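Local coordinates for Oxidored_FMN domain-containing protein ([Pseudomonas] geniculata N1, PDB 6L6J), which probably oxidises the amine 6-hydroxypseudooxynicotine, working as a flavoenzyme with bound FMN and a [4Fe-4S] cluster and also carrying ADP, at residues A[54-60]-A[97-103]; A[256-260]-A[293-297]; A[282-286]-A[312-316]. All coordinates share one frame; numbering follows the deposited sequence.

In the fold
All three contacts belong to the TIM (beta/alpha)8 barrel that holds FMN in the NADH:flavin oxidoreductase family. Interaction 1 comes first along the chain and joins strands 55-62 and 99-105; interaction 2 joins the adjacent strands 255-261 and 293-296 on the other side of the barrel, the two centres about 15 Å apart. Interaction 3, its centre about 8 Å from that of interaction 2, interleaves with it: 282-286 falls between its strands and 312-316 follows. They touch directly, Asp315 OD2 and Leu316 N meeting the backbone of Val293. Interactions 1 and 2 approach the flavin at ring and ribityl phosphate; interaction 3, outside the strands, joins the segment entering helix 285-288 to the loop before strand 316-319.

Interaction 1: residues A[54-60]-A[97-103]; sequences GVVCLEE and GALAGVE. With FMN (flavin mononucleotide), chain B.
Strands 55-60 and 99-103 run parallel, their axes 4.4 Å apart at closest approach and inclined by 19°, and five backbone bonds lace the two segments from Leu99 N on Gly54 O to Glu103 N on Leu58 O. Val56 and Leu58 each give an N-H and receive one, the usual parallel ladder. Just ahead of the strands, a water donates to both Gly54 O and Gly97 O.

Inside the barrel, Val55 lays CG2 obliquely against Leu99 CB at 3.9 Å. One step on, Cys57 SG rests over the CA of Gly101, 4.1 Å away. Leu58 CB meets Val102 CG2 at 4.2 Å on the outer face.

The flavin is met at the far end, at the C-terminal ends of the TIM-barrel strands. Glu103 carries CG anti to its backbone N (chi1 -160°) and stays extended beyond, which carries its carboxylate to the pyrimidine edge of FMN: N3 donates to Glu103 OE2 at 2.8 Å, and Glu103 OE1 lies 2.6 Å from FMN O2. Glu60 adds a weak, long bond from its backbone N to FMN O4 (3.4 Å). Its own carboxylate turns to His69, while that of Glu59 pairs with Arg45.

The two strands belong to a beta-alpha-beta unit whose helix 83-94 covers Leu58, Ala98 and Ala100. Helix 38-51 packs on Val56 and Leu58, and strand 166-171 continues the sheet beyond 99-105, with Tyr168 and Tyr170 reaching Cys57 and Glu103.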
loop_
_atom_site.group_PDB
_atom_site.type_symbol
_atom_site.label_atom_id
_atom_site.label_comp_id
_atom_site.label_asym_id
_atom_site.label_seq_id
_atom_site.Cartn_x
_atom_site.Cartn_y
_atom_site.Cartn_z
ATOM N N GLY A 54 -12.647 15.738 -4.691
ATOM C CA GLY A 54 -12.643 17.005 -5.446
ATOM C C GLY A 54 -11.566 17.031 -6.515
ATOM O O GLY A 54 -11.818 17.621 -7.562
ATOM N N VAL A 55 -10.396 16.438 -6.271
ATOM C CA VAL A 55 -9.317 16.264 -7.298
ATOM C C VAL A 55 -8.933 14.770 -7.374
ATOM O O VAL A 55 -8.663 14.139 -6.326
ATOM C CB VAL A 55 -8.086 17.141 -6.983
ATOM C CG1 VAL A 55 -6.936 16.872 -7.922
ATOM C CG2 VAL A 55 -8.419 18.635 -6.959
ATOM N N VAL A 56 -8.861 14.210 -8.575
ATOM C CA VAL A 56 -8.281 12.857 -8.765
ATOM C C VAL A 56 -7.111 12.973 -9.724
ATOM O O VAL A 56 -7.281 13.556 -10.797
ATOM C CB VAL A 56 -9.348 11.847 -9.180
ATOM C CG1 VAL A 56 -8.741 10.511 -9.551
ATOM C CG2 VAL A 56 -10.357 11.695 -8.049
ATOM N N CYS A 57 -5.942 12.511 -9.270
ATOM C CA CYS A 57 -4.636 12.745 -9.932
ATOM C C CYS A 57 -4.148 11.448 -10.572
ATOM O O CYS A 57 -4.295 10.347 -9.971
ATOM C CB CYS A 57 -3.582 13.253 -8.957
ATOM S SG CYS A 57 -3.640 15.032 -8.615
ATOM N N LEU A 58 -3.556 11.573 -11.755
ATOM C CA LEU A 58 -2.828 10.455 -12.410
ATOM C C LEU A 58 -1.411 10.461 -11.868
ATOM O O LEU A 58 -0.923 11.559 -11.507
ATOM C CB LEU A 58 -2.892 10.581 -13.931
ATOM C CG LEU A 58 -3.840 9.583 -14.582
ATOM C CD1 LEU A 58 -5.193 9.578 -13.889
ATOM C CD2 LEU A 58 -3.990 9.863 -16.076
ATOM N N GLU A 59 -0.843 9.254 -11.781
ATOM C CA GLU A 59 0.487 8.934 -11.203
ATOM C C GLU A 59 1.585 9.493 -12.121
ATOM O O GLU A 59 1.251 10.220 -13.100
ATOM C CB GLU A 59 0.619 7.417 -11.036
ATOM C CG GLU A 59 0.620 6.629 -12.347
ATOM C CD GLU A 59 -0.666 5.864 -12.672
ATOM O OE1 GLU A 59 -1.757 6.473 -12.543
ATOM O OE2 GLU A 59 -0.583 4.655 -13.084
ATOM N N GLU A 60 2.848 9.159 -11.825
ATOM C CA GLU A 60 4.033 9.635 -12.592
ATOM C C GLU A 60 3.766 9.426 -14.086
ATOM O O GLU A 60 3.634 8.295 -14.506
ATOM C CB GLU A 60 5.330 8.986 -12.108
ATOM C CG GLU A 60 5.322 7.466 -12.034
ATOM C CD GLU A 60 6.701 6.898 -11.729
ATOM O OE1 GLU A 60 7.567 7.661 -11.174
ATOM O OE2 GLU A 60 6.922 5.708 -12.055
ATOM N N GLY A 97 -17.587 15.896 -11.514
ATOM C CA GLY A 97 -17.200 17.260 -11.098
ATOM C C GLY A 97 -15.970 17.306 -10.205
ATOM O O GLY A 97 -15.760 18.348 -9.563
ATOM N N ALA A 98 -15.213 16.210 -10.127
ATOM C CA ALA A 98 -13.812 16.191 -9.656
ATOM C C ALA A 98 -12.954 16.942 -10.680
ATOM O O ALA A 98 -13.299 16.928 -11.881
ATOM C CB ALA A 98 -13.328 14.771 -9.496
ATOM N N LEU A 99 -11.877 17.586 -10.228
ATOM C CA LEU A 99 -10.798 18.059 -11.135
ATOM C C LEU A 99 -9.911 16.852 -11.482
ATOM O O LEU A 99 -9.987 15.795 -10.808
ATOM C CB LEU A 99 -9.959 19.152 -10.471
ATOM C CG LEU A 99 -10.682 20.423 -10.034
ATOM C CD1 LEU A 99 -9.666 21.526 -9.757
ATOM C CD2 LEU A 99 -11.696 20.899 -11.075
ATOM N N ALA A 100 -9.113 17.016 -12.525
ATOM C CA ALA A 100 -8.270 15.988 -13.151
ATOM C C ALA A 100 -6.858 16.574 -13.232
ATOM O O ALA A 100 -6.666 17.586 -13.959
ATOM C CB ALA A 100 -8.829 15.621 -14.496
ATOM N N GLY A 101 -5.947 16.012 -12.424
ATOM C CA GLY A 101 -4.539 16.423 -12.352
ATOM C C GLY A 101 -3.676 15.328 -12.931
ATOM O O GLY A 101 -4.189 14.199 -13.094
ATOM N N VAL A 102 -2.429 15.639 -13.264
ATOM C CA VAL A 102 -1.500 14.638 -13.847
ATOM C C VAL A 102 -0.091 14.952 -13.341
ATOM O O VAL A 102 0.341 16.124 -13.455
ATOM C CB VAL A 102 -1.579 14.618 -15.381
ATOM C CG1 VAL A 102 -1.242 15.966 -15.998
ATOM C CG2 VAL A 102 -0.699 13.534 -15.973
ATOM N N GLU A 103 0.591 13.943 -12.800
ATOM C CA GLU A 103 1.961 14.120 -12.294
ATOM C C GLU A 103 2.940 13.922 -13.455
ATOM O O GLU A 103 3.537 12.859 -13.554
ATOM C CB GLU A 103 2.186 13.185 -11.112
ATOM C CG GLU A 103 3.341 13.606 -10.226
ATOM C CD GLU A 103 3.720 12.563 -9.196
ATOM O OE1 GLU A 103 3.931 12.967 -8.051
ATOM O OE2 GLU A 103 3.815 11.342 -9.556
HETATM N N1 FMN B . 3.575 9.323 -5.189
HETATM C C2 FMN B . 3.967 9.929 -6.355
HETATM O O2 FMN B . 4.376 11.093 -6.284
HETATM N N3 FMN B . 3.908 9.366 -7.569
HETATM C C4 FMN B . 3.443 8.115 -7.724
HETATM O O4 FMN B . 3.393 7.597 -8.838
HETATM C C4A FMN B . 3.018 7.359 -6.513
HETATM N N5 FMN B . 2.547 6.092 -6.599
HETATM C C5A FMN B . 2.101 5.477 -5.479
HETATM C C6 FMN B . 1.545 4.204 -5.572
HETATM C C7 FMN B . 1.074 3.592 -4.427
HETATM C C7M FMN B . 0.546 2.214 -4.534
HETATM C C8 FMN B . 1.120 4.276 -3.129
HETATM C C8M FMN B . 0.648 3.614 -1.868
HETATM C C9 FMN B . 1.660 5.530 -3.020
HETATM C C9A FMN B . 2.148 6.177 -4.146
HETATM N N10 FMN B . 2.661 7.480 -4.064
HETATM C C10 FMN B . 3.093 8.075 -5.223
HETATM C "C1'" FMN B . 2.736 8.238 -2.775
HETATM C "C2'" FMN B . 1.390 8.852 -2.436
HETATM O "O2'" FMN B . 1.133 9.846 -3.411
HETATM C "C3'" FMN B . 1.363 9.488 -1.079
HETATM O "O3'" FMN B . 2.266 10.594 -1.070
HETATM C "C4'" FMN B . 1.715 8.540 0.068
HETATM O "O4'" FMN B . 1.050 7.267 -0.115
HETATM C "C5'" FMN B . 1.372 9.154 1.418
HETATM O "O5'" FMN B . -0.026 9.382 1.459
HETATM P P FMN B . -1.020 8.287 2.120
HETATM O O1P FMN B . -0.634 8.206 3.580
HETATM O O2P FMN B . -2.366 8.888 1.863
HETATM O O3P FMN B . -0.769 7.003 1.353
HETATM O O HOH W 1 -13.800 19.413 -7.561
#

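Interaction 2: residues A[256-260]-A[293-297]; sequences WDVNV and VVGVG. With FMN (flavin mononucleotide), chain B.
Val294 sets CG1 between its backbone N and carbonyl carbon (chi1 52°), which swings that methyl across to the Asp257 strand, while Asp257 holds CG anti to its own N (chi1 -172°) and lays its side chain obliquely over the same methyl. Val294 CG1 is 3.4 Å from Asp257 CA and 3.5 Å from Asp257 CB. The carboxylate goes on into the barrel, OD1 to a salt bridge with Arg224, which itself bonds FMN, and OD2 to the hydroxyl of Tyr168. With an alanine in place of Asp257, Arg224 would probably be left without its carboxylate mate and freer to turn beside the flavin, and the Tyr168 hydroxyl without its partner.

Two nearly straight backbone bonds hold the parallel strands: Val294 N to Trp256 O and Val258 N to Val294 O, both 3.0 Å. On the outer face Val258 CG2 meets Val293 CG1 at 3.7 Å. Toward the C-terminal ends the strands reach FMN: Val296 CB packs 3.3 Å from its O5', and Gly297 comes close to the phosphate, the end of the TIM barrel where flavoenzymes of this fold bind it.

Strand 220-229 continues the sheet beyond 256-260 through backbone bonds at Asp257 and Asn259. Outside the barrel, Val285 of helix 285-288 covers Val258 and Val293, with Ile282 of helix 279-282 on Val258.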
loop_
_atom_site.group_PDB
_atom_site.type_symbol
_atom_site.label_atom_id
_atom_site.label_comp_id
_atom_site.label_asym_id
_atom_site.label_seq_id
_atom_site.Cartn_x
_atom_site.Cartn_y
_atom_site.Cartn_z
ATOM N N TRP A 256 1.184 23.997 -3.830
ATOM C CA TRP A 256 2.298 23.206 -3.250
ATOM C C TRP A 256 1.750 21.853 -2.796
ATOM O O TRP A 256 0.921 21.844 -1.859
ATOM C CB TRP A 256 2.949 23.956 -2.094
ATOM C CG TRP A 256 3.807 25.091 -2.547
ATOM C CD1 TRP A 256 3.465 26.408 -2.626
ATOM C CD2 TRP A 256 5.172 25.002 -2.986
ATOM N NE1 TRP A 256 4.525 27.139 -3.085
ATOM C CE2 TRP A 256 5.580 26.306 -3.325
ATOM C CE3 TRP A 256 6.091 23.953 -3.108
ATOM C CZ2 TRP A 256 6.857 26.587 -3.794
ATOM C CZ3 TRP A 256 7.360 24.237 -3.567
ATOM C CH2 TRP A 256 7.736 25.538 -3.903
ATOM N N ASP A 257 2.194 20.762 -3.426
ATOM C CA ASP A 257 1.943 19.368 -2.956
ATOM C C ASP A 257 3.202 18.857 -2.234
ATOM O O ASP A 257 4.233 18.644 -2.933
ATOM C CB ASP A 257 1.526 18.446 -4.110
ATOM C CG ASP A 257 1.075 17.075 -3.635
ATOM O OD1 ASP A 257 1.438 16.680 -2.496
ATOM O OD2 ASP A 257 0.347 16.420 -4.387
ATOM N N VAL A 258 3.151 18.684 -0.902
ATOM C CA VAL A 258 4.392 18.522 -0.079
ATOM C C VAL A 258 4.332 17.251 0.779
ATOM O O VAL A 258 3.306 16.992 1.465
ATOM C CB VAL A 258 4.745 19.772 0.761
ATOM C CG1 VAL A 258 5.191 20.934 -0.120
ATOM C CG2 VAL A 258 3.627 20.183 1.711
ATOM N N ASN A 259 5.452 16.522 0.761
ATOM C CA ASN A 259 5.632 15.214 1.440
ATOM C C ASN A 259 7.117 15.027 1.796
ATOM O O ASN A 259 7.896 15.985 1.617
ATOM C CB ASN A 259 5.053 14.090 0.572
ATOM C CG ASN A 259 5.859 13.825 -0.685
ATOM O OD1 ASN A 259 6.817 14.547 -0.987
ATOM N ND2 ASN A 259 5.462 12.799 -1.431
ATOM N N VAL A 260 7.501 13.831 2.258
ATOM C CA VAL A 260 8.902 13.516 2.685
ATOM C C VAL A 260 9.547 12.581 1.647
ATOM O O VAL A 260 8.880 11.626 1.170
ATOM C CB VAL A 260 8.932 12.922 4.103
ATOM C CG1 VAL A 260 8.347 13.898 5.109
ATOM C CG2 VAL A 260 8.218 11.580 4.186
ATOM N N VAL A 293 -1.939 24.617 0.151
ATOM C CA VAL A 293 -0.970 23.525 0.443
ATOM C C VAL A 293 -1.771 22.238 0.640
ATOM O O VAL A 293 -2.752 22.236 1.453
ATOM C CB VAL A 293 -0.089 23.845 1.668
ATOM C CG1 VAL A 293 0.902 22.733 1.966
ATOM C CG2 VAL A 293 0.651 25.162 1.507
ATOM N N VAL A 294 -1.371 21.196 -0.088
ATOM C CA VAL A 294 -1.901 19.816 0.079
ATOM C C VAL A 294 -0.782 18.954 0.671
ATOM O O VAL A 294 0.332 18.980 0.148
ATOM C CB VAL A 294 -2.439 19.213 -1.236
ATOM C CG1 VAL A 294 -1.437 19.283 -2.387
ATOM C CG2 VAL A 294 -2.911 17.775 -1.024
ATOM N N GLY A 295 -1.097 18.225 1.725
ATOM C CA GLY A 295 -0.200 17.270 2.370
ATOM C C GLY A 295 -0.931 15.970 2.612
ATOM O O GLY A 295 -2.176 15.936 2.452
ATOM N N VAL A 296 -0.183 14.939 3.003
ATOM C CA VAL A 296 -0.698 13.557 3.209
ATOM C C VAL A 296 -0.301 13.112 4.619
ATOM O O VAL A 296 0.689 13.633 5.155
ATOM C CB VAL A 296 -0.172 12.619 2.100
ATOM C CG1 VAL A 296 -0.689 13.035 0.719
ATOM C CG2 VAL A 296 1.353 12.562 2.091
ATOM N N GLY A 297 -1.074 12.200 5.207
ATOM C CA GLY A 297 -0.759 11.621 6.524
ATOM C C GLY A 297 -1.568 10.380 6.803
ATOM O O GLY A 297 -1.981 10.171 7.936
HETATM N N1 FMN B . 3.575 9.323 -5.189
HETATM C C2 FMN B . 3.967 9.929 -6.355
HETATM O O2 FMN B . 4.376 11.093 -6.284
HETATM N N3 FMN B . 3.908 9.366 -7.569
HETATM C C4 FMN B . 3.443 8.115 -7.724
HETATM O O4 FMN B . 3.393 7.597 -8.838
HETATM C C4A FMN B . 3.018 7.359 -6.513
HETATM N N5 FMN B . 2.547 6.092 -6.599
HETATM C C5A FMN B . 2.101 5.477 -5.479
HETATM C C6 FMN B . 1.545 4.204 -5.572
HETATM C C7 FMN B . 1.074 3.592 -4.427
HETATM C C7M FMN B . 0.546 2.214 -4.534
HETATM C C8 FMN B . 1.120 4.276 -3.129
HETATM C C8M FMN B . 0.648 3.614 -1.868
HETATM C C9 FMN B . 1.660 5.530 -3.020
HETATM C C9A FMN B . 2.148 6.177 -4.146
HETATM N N10 FMN B . 2.661 7.480 -4.064
HETATM C C10 FMN B . 3.093 8.075 -5.223
HETATM C "C1'" FMN B . 2.736 8.238 -2.775
HETATM C "C2'" FMN B . 1.390 8.852 -2.436
HETATM O "O2'" FMN B . 1.133 9.846 -3.411
HETATM C "C3'" FMN B . 1.363 9.488 -1.079
HETATM O "O3'" FMN B . 2.266 10.594 -1.070
HETATM C "C4'" FMN B . 1.715 8.540 0.068
HETATM O "O4'" FMN B . 1.050 7.267 -0.115
HETATM C "C5'" FMN B . 1.372 9.154 1.418
HETATM O "O5'" FMN B . -0.026 9.382 1.459
HETATM P P FMN B . -1.020 8.287 2.120
HETATM O O1P FMN B . -0.634 8.206 3.580
HETATM O O2P FMN B . -2.366 8.888 1.863
HETATM O O3P FMN B . -0.769 7.003 1.353
#

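Interaction 3: residues A[282-286]-A[312-316]; sequences IDFVK and GVLDL
Lys286 and Asp315 supply the charged part of this contact. Bent at its last two torsions (chi3 72°, chi4 55°), the lysine chain curls round to put NZ in front of the carboxylate. NZ bonds Asp315 OD1 at 3.0 Å on that oxygen's syn lone pair, and a weaker bond reaches OD2, so the ammonium group straddles the two oxygens. Asp315 OD2 also takes the backbone N-H of Val293, tying the salt bridge to strand 293-296.

Van der Waals contact fills the space between. The methylenes of Lys286 pass over the backbone of the loop, CD lying 3.2 Å from Gly312 O and 3.6 Å from Val313 O. Ile282 sends CD1 onto Val313 CG1 at 3.5 Å and onto Leu314 CD2 at 4.0 Å, crossing both side chains at about a right angle. Asp283 merely flanks Val313, its OD1 3.8 Å from CG2.

The backbones are shaped by turns. Ile282 to Val285 form a type I turn closed by Val285 N on Ile282 O, and Gly312, with positive phi, ends helix 302-310 in a Schellman motif and starts the loop to strand 316-319.

Outside the barrel, where Ile282 also packs on Val258 of strand 255-261, a partly exposed ion pair borders this apolar patch. The Asp315 carboxylate, gripped by Lys286 and a main-chain N-H, is probably kept ionised and held against turning.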
loop_
_atom_site.group_PDB
_atom_site.type_symbol
_atom_site.label_atom_id
_atom_site.label_comp_id
_atom_site.label_asym_id
_atom_site.label_seq_id
_atom_site.Cartn_x
_atom_site.Cartn_y
_atom_site.Cartn_z
ATOM N N ILE A 282 6.153 19.372 7.229
ATOM C CA ILE A 282 5.468 20.268 6.233
ATOM C C ILE A 282 4.789 21.455 6.930
ATOM O O ILE A 282 4.365 22.355 6.201
ATOM C CB ILE A 282 4.485 19.503 5.305
ATOM C CG1 ILE A 282 3.383 18.747 6.060
ATOM C CG2 ILE A 282 5.235 18.578 4.367
ATOM C CD1 ILE A 282 2.393 19.635 6.791
ATOM N N ASP A 283 4.688 21.427 8.264
ATOM C CA ASP A 283 4.120 22.470 9.178
ATOM C C ASP A 283 4.515 23.881 8.739
ATOM O O ASP A 283 3.708 24.793 8.890
ATOM C CB ASP A 283 4.688 22.334 10.605
ATOM C CG ASP A 283 3.663 22.265 11.726
ATOM O OD1 ASP A 283 2.457 22.006 11.414
ATOM O OD2 ASP A 283 4.069 22.425 12.899
ATOM N N PHE A 284 5.755 24.054 8.288
ATOM C CA PHE A 284 6.370 25.376 7.994
ATOM C C PHE A 284 5.841 25.943 6.661
ATOM O O PHE A 284 5.921 27.170 6.444
ATOM C CB PHE A 284 7.899 25.262 7.951
ATOM C CG PHE A 284 8.439 24.700 6.656
ATOM C CD1 PHE A 284 8.518 23.321 6.456
ATOM C CD2 PHE A 284 8.867 25.544 5.641
ATOM C CE1 PHE A 284 9.049 22.795 5.285
ATOM C CE2 PHE A 284 9.378 25.018 4.464
ATOM C CZ PHE A 284 9.477 23.647 4.289
ATOM N N VAL A 285 5.378 25.076 5.768
ATOM C CA VAL A 285 5.082 25.438 4.351
ATOM C C VAL A 285 4.043 26.568 4.304
ATOM O O VAL A 285 4.274 27.506 3.540
ATOM C CB VAL A 285 4.643 24.210 3.524
ATOM C CG1 VAL A 285 4.233 24.598 2.108
ATOM C CG2 VAL A 285 5.737 23.158 3.475
ATOM N N LYS A 286 2.960 26.495 5.087
ATOM C CA LYS A 286 1.866 27.516 5.037
ATOM C C LYS A 286 2.322 28.873 5.597
ATOM O O LYS A 286 1.719 29.873 5.223
ATOM C CB LYS A 286 0.589 27.028 5.730
ATOM C CG LYS A 286 -0.391 26.349 4.782
ATOM C CD LYS A 286 -1.779 26.118 5.344
ATOM C CE LYS A 286 -2.598 27.381 5.476
ATOM N NZ LYS A 286 -2.684 28.117 4.190
ATOM N N GLY A 312 -4.209 25.326 10.613
ATOM C CA GLY A 312 -3.458 26.011 9.537
ATOM C C GLY A 312 -2.263 25.206 9.032
ATOM O O GLY A 312 -1.283 25.809 8.506
ATOM N N VAL A 313 -2.322 23.881 9.155
ATOM C CA VAL A 313 -1.243 22.979 8.655
ATOM C C VAL A 313 -1.389 22.834 7.129
ATOM O O VAL A 313 -0.370 23.015 6.416
ATOM C CB VAL A 313 -1.285 21.619 9.357
ATOM C CG1 VAL A 313 -0.145 20.736 8.897
ATOM C CG2 VAL A 313 -1.285 21.772 10.862
ATOM N N LEU A 314 -2.619 22.572 6.669
ATOM C CA LEU A 314 -2.965 22.315 5.246
ATOM C C LEU A 314 -4.182 23.142 4.810
ATOM O O LEU A 314 -4.995 23.532 5.671
ATOM C CB LEU A 314 -3.276 20.817 5.090
ATOM C CG LEU A 314 -2.177 19.843 5.522
ATOM C CD1 LEU A 314 -2.660 18.406 5.424
ATOM C CD2 LEU A 314 -0.930 20.046 4.687
ATOM N N ASP A 315 -4.331 23.342 3.502
ATOM C CA ASP A 315 -5.590 23.840 2.882
ATOM C C ASP A 315 -6.366 22.632 2.369
ATOM O O ASP A 315 -7.602 22.669 2.418
ATOM C CB ASP A 315 -5.292 24.844 1.778
ATOM C CG ASP A 315 -4.529 26.027 2.326
ATOM O OD1 ASP A 315 -5.128 26.771 3.136
ATOM O OD2 ASP A 315 -3.310 26.150 1.988
ATOM N N LEU A 316 -5.647 21.595 1.923
ATOM C CA LEU A 316 -6.243 20.395 1.283
ATOM C C LEU A 316 -5.776 19.122 1.992
ATOM O O LEU A 316 -4.570 18.980 2.239
ATOM C CB LEU A 316 -5.854 20.404 -0.192
ATOM C CG LEU A 316 -6.487 21.522 -1.008
ATOM C CD1 LEU A 316 -5.793 21.682 -2.354
ATOM C CD2 LEU A 316 -7.975 21.266 -1.198
#